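Local coordinates for dTDP-4-dehydrorhamnose 3,5-epimerase (Elizabethkingia anophelis NUHP1, PDB 6C46), which probably catalyses the 3,5-epimerisation of dTDP-4-dehydro-6-deoxy-glucose, a step on the way to dTDP-L-rhamnose, at residues Ser62-Leu66 with Ile167-Ile173; Val82-Glu86 with Glu110-Glu114; Ser153-Asp158 with Asp178-Phe184. One frame throughout, in Å; residues are numbered along the deposited sequence. Where two conformers were deposited one is given.

Contact 1. Residues Ser62-Leu66 with Ile167-Ile173; sequences SYGVL and IPEADMI
G64 packs closely on I167 and D171, and this is the tight part of the contact. It is the third residue of the type II turn from S62 to V65, at positive phi (89°). Its CA stands 3.6 Å from I167 CD1, and the same bare G64 CA meets D171 O through a CA-H...O contact of 3.5 Å. Next along the chain, a single bridge pairs V65 with I173. I173 N gives its hydrogen to G64 O at 2.8 Å, coming from above the carbonyl plane, while L66 N returns a nearly straight bond of 3.0 Å to I173 O. Beyond the bridge L66 and M172 run side by side, L66 CD1 against M172 SD at 3.9 Å, and both lean on W165. The dimer partner adds to this part: S62 OG is hydrogen-bonded to R31 O of the second subunit, and V65 packs on that same R31.

The outer side is polar and looser. Y63, whose ring is carried across to the other segment with CG anti to the backbone N (chi1 169°), donates its hydroxyl to D171 OD2 at 2.6 Å. The carboxylate oxygen sits at the ring's edge and is used on its anti side, with the two planes 72° apart. I167 CB lies 3.7 Å from the same hydroxyl oxygen, Y63 OH. One water donates to both Y63 O and D171 O. The arrangement is a type II turn with glycine third, joining strands 55-62 and 66-72 of the two sheets of the cupin (RmlC-like) fold and bridged at V65-I173 to the chain after the 3-10 turn.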
ATOM      1  N   SER A  62     -11.958  15.450   3.897  1.00 21.92           N
ATOM      2  CA  SER A  62     -13.142  15.488   4.740  0.51 23.77           C
ATOM      3  C   SER A  62     -14.401  15.204   3.924  1.00 23.81           C
ATOM      4  O   SER A  62     -14.385  15.224   2.692  1.00 21.29           O
ATOM      5  CB  SER A  62     -13.249  16.842   5.438  0.51 26.96           C
ATOM      6  OG  SER A  62     -12.056  17.111   6.140  0.51 29.56           O
ATOM      7  N   TYR A  63     -15.504  14.952   4.648  1.00 26.69           N
ATOM      8  CA  TYR A  63     -16.799  14.630   4.049  1.00 28.60           C
ATOM      9  C   TYR A  63     -17.142  15.562   2.890  1.00 26.25           C
ATOM     10  O   TYR A  63     -17.087  16.786   3.020  1.00 23.09           O
ATOM     11  CB  TYR A  63     -17.918  14.712   5.111  1.00 23.65           C
ATOM     12  CG  TYR A  63     -19.272  14.648   4.453  1.00 24.10           C
ATOM     13  CD1 TYR A  63     -20.110  15.768   4.394  1.00 30.98           C
ATOM     14  CD2 TYR A  63     -19.685  13.481   3.826  1.00 23.59           C
ATOM     15  CE1 TYR A  63     -21.343  15.703   3.740  1.00 33.81           C
ATOM     16  CE2 TYR A  63     -20.901  13.404   3.172  1.00 26.30           C
ATOM     17  CZ  TYR A  63     -21.728  14.510   3.128  1.00 29.17           C
ATOM     18  OH  TYR A  63     -22.942  14.388   2.474  1.00 28.87           O
ATOM     19  N   GLY A  64     -17.514  14.979   1.760  1.00 25.17           N
ATOM     20  CA  GLY A  64     -18.012  15.754   0.640  1.00 26.49           C
ATOM     21  C   GLY A  64     -16.946  16.225  -0.319  1.00 25.13           C
ATOM     22  O   GLY A  64     -17.274  16.667  -1.431  1.00 20.94           O
ATOM     23  N   VAL A  65     -15.678  16.133   0.067  1.00 20.01           N
ATOM     24  CA  VAL A  65     -14.612  16.424  -0.881  1.00 19.17           C
ATOM     25  C   VAL A  65     -14.724  15.454  -2.046  1.00 21.16           C
ATOM     26  O   VAL A  65     -14.777  14.229  -1.857  1.00 23.66           O
ATOM     27  CB  VAL A  65     -13.245  16.355  -0.197  1.00 18.81           C
ATOM     28  CG1 VAL A  65     -12.136  16.331  -1.257  1.00 19.89           C
ATOM     29  CG2 VAL A  65     -13.086  17.594   0.756  1.00 20.16           C
ATOM     30  N   LEU A  66     -14.805  16.004  -3.254  1.00 18.25           N
ATOM     31  CA  LEU A  66     -14.951  15.231  -4.485  1.00 20.28           C
ATOM     32  C   LEU A  66     -13.813  15.629  -5.414  1.00 19.94           C
ATOM     33  O   LEU A  66     -13.643  16.816  -5.703  1.00 22.56           O
ATOM     34  CB  LEU A  66     -16.316  15.510  -5.119  1.00 19.72           C
ATOM     35  CG  LEU A  66     -16.845  14.584  -6.238  1.00 20.49           C
ATOM     36  CD1 LEU A  66     -18.335  14.780  -6.387  1.00 18.17           C
ATOM     37  CD2 LEU A  66     -16.140  14.816  -7.566  1.00 20.14           C
ATOM     38  N   ILE A 167     -23.998  11.746  -2.788  1.00 25.02           N
ATOM     39  CA  ILE A 167     -24.309  12.669  -1.695  1.00 23.43           C
ATOM     40  C   ILE A 167     -25.032  13.882  -2.259  1.00 28.81           C
ATOM     41  O   ILE A 167     -25.034  14.075  -3.485  1.00 34.85           O
ATOM     42  CB  ILE A 167     -23.033  13.063  -0.934  1.00 22.86           C
ATOM     43  CG1 ILE A 167     -22.161  13.967  -1.805  1.00 27.39           C
ATOM     44  CG2 ILE A 167     -22.285  11.772  -0.465  1.00 22.35           C
ATOM     45  CD1 ILE A 167     -20.957  14.578  -1.080  1.00 24.28           C
ATOM     46  N   PRO A 168     -25.678  14.699  -1.423  1.00 33.66           N
ATOM     47  CA  PRO A 168     -26.356  15.892  -1.942  1.00 37.18           C
ATOM     48  C   PRO A 168     -25.363  16.816  -2.620  1.00 36.32           C
ATOM     49  O   PRO A 168     -24.224  16.968  -2.172  1.00 29.90           O
ATOM     50  CB  PRO A 168     -26.956  16.536  -0.686  1.00 39.63           C
ATOM     51  CG  PRO A 168     -27.078  15.419   0.291  1.00 39.10           C
ATOM     52  CD  PRO A 168     -25.912  14.524   0.023  1.00 35.27           C
ATOM     53  N   GLU A 169     -25.805  17.426  -3.721  1.00 35.33           N
ATOM     54  CA  GLU A 169     -24.923  18.307  -4.484  1.00 38.72           C
ATOM     55  C   GLU A 169     -24.421  19.476  -3.647  1.00 34.49           C
ATOM     56  O   GLU A 169     -23.276  19.910  -3.814  1.00 33.08           O
ATOM     57  CB  GLU A 169     -25.639  18.802  -5.743  1.00 36.64           C
ATOM     58  CG  GLU A 169     -25.896  17.704  -6.758  1.00 47.38           C
ATOM     59  CD  GLU A 169     -26.632  18.199  -7.989  1.00 59.95           C
ATOM     60  OE1 GLU A 169     -27.071  19.370  -8.004  1.00 67.61           O
ATOM     61  OE2 GLU A 169     -26.766  17.413  -8.944  1.00 64.21           O
ATOM     62  N   ALA A 170     -25.254  19.998  -2.743  1.00 34.69           N
ATOM     63  CA  ALA A 170     -24.829  21.096  -1.880  1.00 34.15           C
ATOM     64  C   ALA A 170     -23.692  20.693  -0.946  1.00 38.49           C
ATOM     65  O   ALA A 170     -23.006  21.575  -0.406  1.00 35.03           O
ATOM     66  CB  ALA A 170     -26.010  21.615  -1.063  1.00 39.98           C
ATOM     67  N   ASP A 171     -23.509  19.388  -0.703  1.00 35.00           N
ATOM     68  CA  ASP A 171     -22.440  18.914   0.173  1.00 27.14           C
ATOM     69  C   ASP A 171     -21.099  18.752  -0.533  1.00 31.03           C
ATOM     70  O   ASP A 171     -20.082  18.591   0.153  1.00 25.38           O
ATOM     71  CB  ASP A 171     -22.798  17.552   0.795  1.00 28.56           C
ATOM     72  CG  ASP A 171     -23.952  17.628   1.765  1.00 36.70           C
ATOM     73  OD1 ASP A 171     -24.438  18.742   2.007  1.00 34.27           O
ATOM     74  OD2 ASP A 171     -24.348  16.578   2.312  1.00 37.98           O
ATOM     75  N   MET A 172     -21.059  18.785  -1.865  1.00 27.49           N
ATOM     76  CA  MET A 172     -19.824  18.479  -2.583  1.00 32.02           C
ATOM     77  C   MET A 172     -18.859  19.657  -2.507  1.00 31.87           C
ATOM     78  O   MET A 172     -19.254  20.820  -2.644  1.00 30.68           O
ATOM     79  CB  MET A 172     -20.124  18.127  -4.039  1.00 25.26           C
ATOM     80  CG  MET A 172     -21.016  16.917  -4.196  1.00 29.26           C
ATOM     81  SD  MET A 172     -21.635  16.766  -5.889  1.00 35.06           S
ATOM     82  CE  MET A 172     -22.734  15.350  -5.747  1.00 29.94           C
ATOM     83  N   ILE A 173     -17.589  19.346  -2.271  1.00 27.43           N
ATOM     84  CA  ILE A 173     -16.523  20.336  -2.196  1.00 32.61           C
ATOM     85  C   ILE A 173     -15.551  20.066  -3.339  1.00 32.93           C
ATOM     86  O   ILE A 173     -14.903  19.014  -3.367  1.00 24.06           O
ATOM     87  CB  ILE A 173     -15.804  20.278  -0.838  1.00 36.14           C
ATOM     88  CG1 ILE A 173     -16.808  20.526   0.299  1.00 36.53           C
ATOM     89  CG2 ILE A 173     -14.636  21.251  -0.814  1.00 31.25           C
ATOM     90  CD1 ILE A 173     -16.228  20.269   1.687  1.00 40.75           C
TER
HETATM   91  O   HOH W   1     -19.455  18.823   2.723  1.00 29.23           O

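Contact 2. Residues Val82-Glu86 with Glu110-Glu114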
ATOM      1  N   VAL A  82      -6.915   1.266  -6.404  1.00 12.37           N
ATOM      2  CA  VAL A  82      -7.305   2.212  -5.374  1.00 12.31           C
ATOM      3  C   VAL A  82      -8.056   1.497  -4.265  1.00 17.46           C
ATOM      4  O   VAL A  82      -8.720   0.476  -4.481  1.00 17.74           O
ATOM      5  CB  VAL A  82      -8.145   3.367  -5.978  1.00 18.77           C
ATOM      6  CG1 VAL A  82      -7.392   4.045  -7.111  1.00 16.27           C
ATOM      7  CG2 VAL A  82      -9.443   2.853  -6.541  1.00 17.12           C
ATOM      8  N   SER A  83      -7.929   2.033  -3.053  1.00 15.77           N
ATOM      9  CA  SER A  83      -8.659   1.489  -1.916  1.00 20.94           C
ATOM     10  C   SER A  83      -8.766   2.570  -0.860  1.00 21.83           C
ATOM     11  O   SER A  83      -8.156   3.633  -0.959  1.00 15.64           O
ATOM     12  CB  SER A  83      -7.986   0.229  -1.351  1.00 18.91           C
ATOM     13  OG  SER A  83      -6.645   0.505  -0.933  1.00 19.97           O
ATOM     14  N   CYS A  84      -9.564   2.283   0.159  1.00 17.05           N
ATOM     15  CA  CYS A  84      -9.808   3.231   1.230  1.00 16.59           C
ATOM     16  C   CYS A  84      -9.274   2.622   2.517  1.00 19.23           C
ATOM     17  O   CYS A  84      -9.696   1.529   2.903  1.00 16.56           O
ATOM     18  CB  CYS A  84     -11.302   3.548   1.325  1.00 14.60           C
ATOM     19  SG  CYS A  84     -11.704   4.606   2.679  1.00 20.36           S
ATOM     20  N   LEU A  85      -8.294   3.289   3.133  1.00 18.10           N
ATOM     21  CA  LEU A  85      -7.661   2.789   4.345  1.00 17.98           C
ATOM     22  C   LEU A  85      -8.369   3.216   5.621  1.00 18.44           C
ATOM     23  O   LEU A  85      -8.120   2.626   6.681  1.00 18.51           O
ATOM     24  CB  LEU A  85      -6.205   3.276   4.427  1.00 17.71           C
ATOM     25  CG  LEU A  85      -5.374   2.970   3.178  1.00 21.98           C
ATOM     26  CD1 LEU A  85      -3.919   3.426   3.384  1.00 21.92           C
ATOM     27  CD2 LEU A  85      -5.441   1.496   2.850  1.00 19.38           C
ATOM     28  N   GLU A  86      -9.171   4.272   5.578  1.00 18.05           N
ATOM     29  CA  GLU A  86      -9.936   4.709   6.745  0.61 21.82           C
ATOM     30  C   GLU A  86     -11.192   5.399   6.225  1.00 23.09           C
ATOM     31  O   GLU A  86     -11.102   6.178   5.277  1.00 20.95           O
ATOM     32  CB  GLU A  86      -9.117   5.665   7.634  0.61 23.88           C
ATOM     33  CG  GLU A  86      -9.824   6.096   8.926  0.61 22.12           C
ATOM     34  CD  GLU A  86      -9.107   7.226   9.676  0.61 35.85           C
ATOM     35  OE1 GLU A  86      -8.022   7.676   9.230  0.61 33.86           O
ATOM     36  OE2 GLU A  86      -9.643   7.671  10.717  0.61 39.39           O
ATOM     37  N   GLU A 110     -18.539   1.632  -3.635  1.00 21.19           N
ATOM     38  CA  GLU A 110     -18.033   2.071  -2.340  1.00 23.44           C
ATOM     39  C   GLU A 110     -16.755   1.309  -1.988  1.00 18.37           C
ATOM     40  O   GLU A 110     -16.711   0.075  -2.055  1.00 19.25           O
ATOM     41  CB  GLU A 110     -19.088   1.873  -1.238  1.00 21.83           C
ATOM     42  CG  GLU A 110     -18.543   2.253   0.155  1.00 22.42           C
ATOM     43  CD  GLU A 110     -19.608   2.367   1.239  1.00 27.63           C
ATOM     44  OE1 GLU A 110     -19.321   1.969   2.390  1.00 30.52           O
ATOM     45  OE2 GLU A 110     -20.723   2.853   0.952  1.00 32.14           O
ATOM     46  N   LEU A 111     -15.714   2.045  -1.623  1.00 16.85           N
ATOM     47  CA  LEU A 111     -14.491   1.484  -1.063  1.00 18.32           C
ATOM     48  C   LEU A 111     -14.407   1.935   0.389  1.00 22.84           C
ATOM     49  O   LEU A 111     -14.623   3.116   0.681  1.00 17.39           O
ATOM     50  CB  LEU A 111     -13.263   1.966  -1.850  1.00 13.37           C
ATOM     51  CG  LEU A 111     -13.304   1.640  -3.344  1.00 17.29           C
ATOM     52  CD1 LEU A 111     -12.157   2.327  -4.086  1.00 19.66           C
ATOM     53  CD2 LEU A 111     -13.227   0.129  -3.576  1.00 16.36           C
ATOM     54  N   SER A 112     -14.103   1.013   1.299  1.00 18.14           N
ATOM     55  CA  SER A 112     -14.084   1.386   2.705  1.00 14.57           C
ATOM     56  C   SER A 112     -13.000   0.601   3.443  1.00 16.22           C
ATOM     57  O   SER A 112     -12.534  -0.448   2.986  1.00 16.97           O
ATOM     58  CB  SER A 112     -15.464   1.142   3.354  1.00 22.08           C
ATOM     59  OG  SER A 112     -15.735  -0.251   3.504  1.00 17.80           O
ATOM     60  N   ALA A 113     -12.604   1.122   4.600  1.00 19.43           N
ATOM     61  CA  ALA A 113     -11.681   0.370   5.439  1.00 16.41           C
ATOM     62  C   ALA A 113     -12.316  -0.935   5.850  1.00 20.89           C
ATOM     63  O   ALA A 113     -11.648  -1.974   5.916  1.00 22.10           O
ATOM     64  CB  ALA A 113     -11.302   1.183   6.676  1.00 23.32           C
ATOM     65  N   GLU A 114     -13.625  -0.902   6.090  1.00 20.56           N
ATOM     66  CA  GLU A 114     -14.335  -2.101   6.497  1.00 23.84           C
ATOM     67  C   GLU A 114     -14.382  -3.124   5.375  1.00 21.16           C
ATOM     68  O   GLU A 114     -14.147  -4.313   5.620  1.00 20.96           O
ATOM     69  CB  GLU A 114     -15.749  -1.745   6.959  1.00 32.42           C
ATOM     70  CG  GLU A 114     -16.547  -2.939   7.441  1.00 53.69           C
ATOM     71  CD  GLU A 114     -17.858  -2.548   8.105  1.00 73.57           C
ATOM     72  OE1 GLU A 114     -18.445  -1.509   7.724  1.00 73.96           O
ATOM     73  OE2 GLU A 114     -18.301  -3.285   9.015  1.00 82.90           O
TER
HETATM   74  O   HOH W   2     -11.153  -0.208   0.423  1.00 18.09           O
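Strands 82-84 and 110-112 approach to 5.3 Å between their axes, but their directions differ by 60°, and no direct hydrogen bond joins the two segments. C84 lies nearest S112 and L85 nearest A113. Instead of a ladder there is a water, which accepts from C84 N at 3.0 Å and can donate to S112 O. Each strand spends its backbone bonds elsewhere: V82 pairs with F119, S83 with S139 and L111 with V89. A113 CA also directs its hydrogen at C84 O, a contact of 3.4 Å.

On the buried side, the contact is made by side chains. V82 and L111 meet at about a right angle, V82 CG2 touching L111 CD1 at 3.7 Å. That methyl of V82 occupies the position between backbone N and carbonyl carbon, and F119 and Y140, the predicted proton donor, border the same valine. C84 turns toward the other strand, with CB 3.4 Å from L111 O and SG running alongside the L111-S112 backbone. Farther out, A113 CB rests on L85 O at 3.5 Å, where L85 and E86 both face V137 in a classic beta bulge. S112 OG is bonded to N115 N, just past its own segment. At L85 strand 80-86 turns a corner from one antiparallel sheet toward the other, consistent with the jelly-roll barrel of the cupin (RmlC) family.

Contact 3. Residues Ser153-Asp158 with Asp178-Phe184; sequences SVKFND and DQNAPAF
The segment S153-D158 runs off its strand into a type I turn from K155 to D158 and lies along the chain that leaves helix 176-179, with K155 nearest A181 and V154 nearest F184. The backbones are joined by K155 N, which donates to P182 O at 2.9 Å from above the carbonyl plane; V154 CA points its hydrogen at the same oxygen. K155 then folds back over the end of the helix. Its CG is anti to the backbone N (chi1 -175°), and bends at chi2 and chi4 carry CD past D178 O and set NZ 3.2 Å from Q179 O, a weak bond to a helix-end carbonyl. D178 O has a firmer partner in a water at 2.7 Å, which also accepts from F156 N and lies at the edge of the F156 ring.

These segments belong to the C-terminal part of the chain, packed beside the cupin jelly roll at the edge strand 151-153. The D178 carboxylate reaches H70 and G68: OD1 bonds H70, the predicted proton acceptor, and OD2 bonds G68 N, so this carboxylate is probably a second-shell group that orients the histidine. F156 meets W165 edge-to-face.

At the other end D158 receives F184 N on OD1 at 2.7 Å. The donor comes from 56° out of the carboxylate plane, while OD2 turns to L161 N. Carboxylate and phenyl ring are 77° apart, and F184 CB makes the closest side-chain contact with the acid. V154 CG1 packs alongside F184 CB at 3.8 Å. S153 OG, bonded to N188, lies 3.3 Å from P182 CD, and a water links S153 O to A183 O.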
ATOM      1  N   SER A 153      -8.747  15.651 -18.146  1.00 18.69           N
ATOM      2  CA  SER A 153      -9.813  15.723 -17.151  1.00 23.58           C
ATOM      3  C   SER A 153     -11.165  15.693 -17.841  1.00 26.60           C
ATOM      4  O   SER A 153     -11.290  16.033 -19.018  1.00 23.02           O
ATOM      5  CB  SER A 153      -9.712  16.989 -16.295  1.00 21.70           C
ATOM      6  OG  SER A 153      -9.878  18.129 -17.110  1.00 22.01           O
ATOM      7  N   VAL A 154     -12.176  15.277 -17.082  1.00 19.60           N
ATOM      8  CA  VAL A 154     -13.568  15.311 -17.521  1.00 20.38           C
ATOM      9  C   VAL A 154     -14.386  15.886 -16.376  1.00 19.19           C
ATOM     10  O   VAL A 154     -14.225  15.461 -15.227  1.00 21.52           O
ATOM     11  CB  VAL A 154     -14.084  13.903 -17.899  1.00 24.99           C
ATOM     12  CG1 VAL A 154     -15.555  13.962 -18.286  1.00 24.28           C
ATOM     13  CG2 VAL A 154     -13.262  13.323 -19.033  1.00 20.93           C
ATOM     14  N   LYS A 155     -15.231  16.873 -16.675  1.00 19.65           N
ATOM     15  CA  LYS A 155     -16.103  17.459 -15.657  1.00 18.20           C
ATOM     16  C   LYS A 155     -16.904  16.376 -14.920  1.00 23.01           C
ATOM     17  O   LYS A 155     -17.599  15.571 -15.543  1.00 17.99           O
ATOM     18  CB  LYS A 155     -17.047  18.460 -16.336  1.00 20.20           C
ATOM     19  CG  LYS A 155     -17.953  19.250 -15.379  1.00 30.55           C
ATOM     20  CD  LYS A 155     -17.117  20.045 -14.396  1.00 30.42           C
ATOM     21  CE  LYS A 155     -17.967  20.993 -13.555  1.00 31.74           C
ATOM     22  NZ  LYS A 155     -18.610  22.062 -14.339  1.00 35.17           N
ATOM     23  N   PHE A 156     -16.805  16.362 -13.586  1.00 20.55           N
ATOM     24  CA  PHE A 156     -17.356  15.251 -12.802  1.00 23.03           C
ATOM     25  C   PHE A 156     -18.866  15.093 -13.002  1.00 21.86           C
ATOM     26  O   PHE A 156     -19.377  13.962 -13.024  1.00 23.38           O
ATOM     27  CB  PHE A 156     -17.041  15.456 -11.314  1.00 18.64           C
ATOM     28  CG  PHE A 156     -17.887  16.517 -10.657  1.00 21.12           C
ATOM     29  CD1 PHE A 156     -17.659  17.875 -10.904  1.00 22.78           C
ATOM     30  CD2 PHE A 156     -18.914  16.161  -9.777  1.00 21.26           C
ATOM     31  CE1 PHE A 156     -18.462  18.860 -10.303  1.00 26.63           C
ATOM     32  CE2 PHE A 156     -19.717  17.139  -9.165  1.00 22.92           C
ATOM     33  CZ  PHE A 156     -19.488  18.498  -9.430  1.00 22.79           C
ATOM     34  N   ASN A 157     -19.594  16.196 -13.176  1.00 19.15           N
ATOM     35  CA  ASN A 157     -21.052  16.145 -13.317  1.00 20.15           C
ATOM     36  C   ASN A 157     -21.485  16.379 -14.757  1.00 20.72           C
ATOM     37  O   ASN A 157     -22.584  16.882 -15.018  1.00 22.75           O
ATOM     38  CB  ASN A 157     -21.726  17.128 -12.359  1.00 21.38           C
ATOM     39  CG  ASN A 157     -21.317  18.566 -12.609  1.00 31.46           C
ATOM     40  OD1 ASN A 157     -20.549  18.861 -13.523  1.00 26.27           O
ATOM     41  ND2 ASN A 157     -21.794  19.468 -11.761  1.00 25.55           N
ATOM     42  N   ASP A 158     -20.616  16.022 -15.699  1.00 22.32           N
ATOM     43  CA  ASP A 158     -20.955  16.066 -17.114  1.00 24.06           C
ATOM     44  C   ASP A 158     -22.312  15.412 -17.358  1.00 24.80           C
ATOM     45  O   ASP A 158     -22.574  14.311 -16.871  1.00 25.32           O
ATOM     46  CB  ASP A 158     -19.859  15.331 -17.888  1.00 25.38           C
ATOM     47  CG  ASP A 158     -20.111  15.308 -19.374  1.00 35.23           C
ATOM     48  OD1 ASP A 158     -19.609  16.214 -20.081  1.00 27.45           O
ATOM     49  OD2 ASP A 158     -20.814  14.375 -19.820  1.00 28.37           O
ATOM     50  N   ASP A 178     -11.292  21.380 -10.696  1.00 26.97           N
ATOM     51  CA  ASP A 178     -12.326  20.390 -10.985  1.00 24.98           C
ATOM     52  C   ASP A 178     -13.662  21.048 -11.298  1.00 25.72           C
ATOM     53  O   ASP A 178     -14.444  20.503 -12.091  1.00 25.16           O
ATOM     54  CB  ASP A 178     -12.429  19.390  -9.832  1.00 23.48           C
ATOM     55  CG  ASP A 178     -11.200  18.468  -9.757  1.00 33.51           C
ATOM     56  OD1 ASP A 178     -10.409  18.457 -10.739  1.00 28.69           O
ATOM     57  OD2 ASP A 178     -11.015  17.770  -8.731  1.00 29.84           O
ATOM     58  N   GLN A 179     -13.931  22.232 -10.728  1.00 21.92           N
ATOM     59  CA  GLN A 179     -15.132  22.987 -11.096  1.00 24.98           C
ATOM     60  C   GLN A 179     -15.107  23.425 -12.557  1.00 28.12           C
ATOM     61  O   GLN A 179     -16.163  23.660 -13.148  1.00 34.40           O
ATOM     62  CB  GLN A 179     -15.284  24.248 -10.230  1.00 32.43           C
ATOM     63  CG  GLN A 179     -15.461  23.996  -8.746  1.00 49.07           C
ATOM     64  CD  GLN A 179     -15.697  25.273  -7.950  1.00 57.33           C
ATOM     65  OE1 GLN A 179     -15.959  26.338  -8.519  1.00 61.53           O
ATOM     66  NE2 GLN A 179     -15.478  25.194  -6.636  1.00 48.69           N
ATOM     67  N   ASN A 180     -13.931  23.551 -13.156  1.00 31.40           N
ATOM     68  CA  ASN A 180     -13.820  24.096 -14.501  1.00 29.88           C
ATOM     69  C   ASN A 180     -13.319  23.077 -15.513  1.00 32.03           C
ATOM     70  O   ASN A 180     -12.924  23.468 -16.618  1.00 32.75           O
ATOM     71  CB  ASN A 180     -12.906  25.324 -14.483  1.00 37.13           C
ATOM     72  CG  ASN A 180     -13.485  26.468 -13.660  1.00 37.52           C
ATOM     73  OD1 ASN A 180     -14.475  27.085 -14.041  1.00 42.58           O
ATOM     74  ND2 ASN A 180     -12.898  26.712 -12.502  1.00 45.56           N
ATOM     75  N   ALA A 181     -13.303  21.788 -15.160  1.00 27.35           N
ATOM     76  CA  ALA A 181     -12.820  20.773 -16.084  1.00 20.98           C
ATOM     77  C   ALA A 181     -13.700  20.730 -17.333  1.00 27.68           C
ATOM     78  O   ALA A 181     -14.921  20.910 -17.244  1.00 26.19           O
ATOM     79  CB  ALA A 181     -12.785  19.390 -15.412  1.00 18.26           C
ATOM     80  N   PRO A 182     -13.123  20.468 -18.501  1.00 23.50           N
ATOM     81  CA  PRO A 182     -13.914  20.446 -19.738  1.00 25.61           C
ATOM     82  C   PRO A 182     -14.895  19.277 -19.782  1.00 20.01           C
ATOM     83  O   PRO A 182     -14.683  18.216 -19.194  1.00 21.89           O
ATOM     84  CB  PRO A 182     -12.855  20.309 -20.842  1.00 26.28           C
ATOM     85  CG  PRO A 182     -11.536  20.639 -20.186  1.00 28.22           C
ATOM     86  CD  PRO A 182     -11.681  20.287 -18.742  1.00 21.80           C
ATOM     87  N   ALA A 183     -15.966  19.475 -20.552  1.00 20.91           N
ATOM     88  CA  ALA A 183     -16.992  18.446 -20.712  1.00 20.66           C
ATOM     89  C   ALA A 183     -16.419  17.194 -21.375  1.00 26.20           C
ATOM     90  O   ALA A 183     -15.385  17.224 -22.059  1.00 21.67           O
ATOM     91  CB  ALA A 183     -18.162  18.993 -21.558  1.00 22.04           C
ATOM     92  N   PHE A 184     -17.118  16.075 -21.167  1.00 23.41           N
ATOM     93  CA  PHE A 184     -16.741  14.812 -21.805  1.00 24.14           C
ATOM     94  C   PHE A 184     -16.651  14.963 -23.322  1.00 22.82           C
ATOM     95  O   PHE A 184     -15.701  14.483 -23.946  1.00 22.54           O
ATOM     96  CB  PHE A 184     -17.757  13.730 -21.388  1.00 23.72           C
ATOM     97  CG  PHE A 184     -17.752  12.486 -22.239  1.00 19.90           C
ATOM     98  CD1 PHE A 184     -16.738  11.558 -22.166  1.00 23.23           C
ATOM     99  CD2 PHE A 184     -18.806  12.250 -23.119  1.00 27.68           C
ATOM    100  CE1 PHE A 184     -16.773  10.389 -22.967  1.00 24.55           C
ATOM    101  CE2 PHE A 184     -18.851  11.108 -23.907  1.00 30.90           C
ATOM    102  CZ  PHE A 184     -17.836  10.177 -23.833  1.00 23.15           C
TER
HETATM  103  O   HOH W   3     -12.859  16.048 -21.463  1.00 20.55           O
HETATM  104  O   HOH W   4     -14.473  17.832 -12.659  1.00 20.66           O

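How the contacts relate
Contact 2 lies deepest, mostly buried between the two sheets, whereas contacts 1 and 3 are partly buried and sit nearer the surface. Chemistry follows place: the core contact relies on apolar packing and one bridging water, while the outer two are stitched by direct backbone and carboxylate hydrogen bonds. Contacts 1 and 3 share a junction, where F156 of contact 3 packs on L66 and M172 of contact 1, with 3.7 Å from L66 CD1 to F156 CD2; their segments alternate along the chain. Contact 2 touches neither and lies across the chain's centre from contact 3. Contacts 2 and 3 reach the predicted active site from different elements, contact 2 near the proton donor and contact 3 at the proton acceptor.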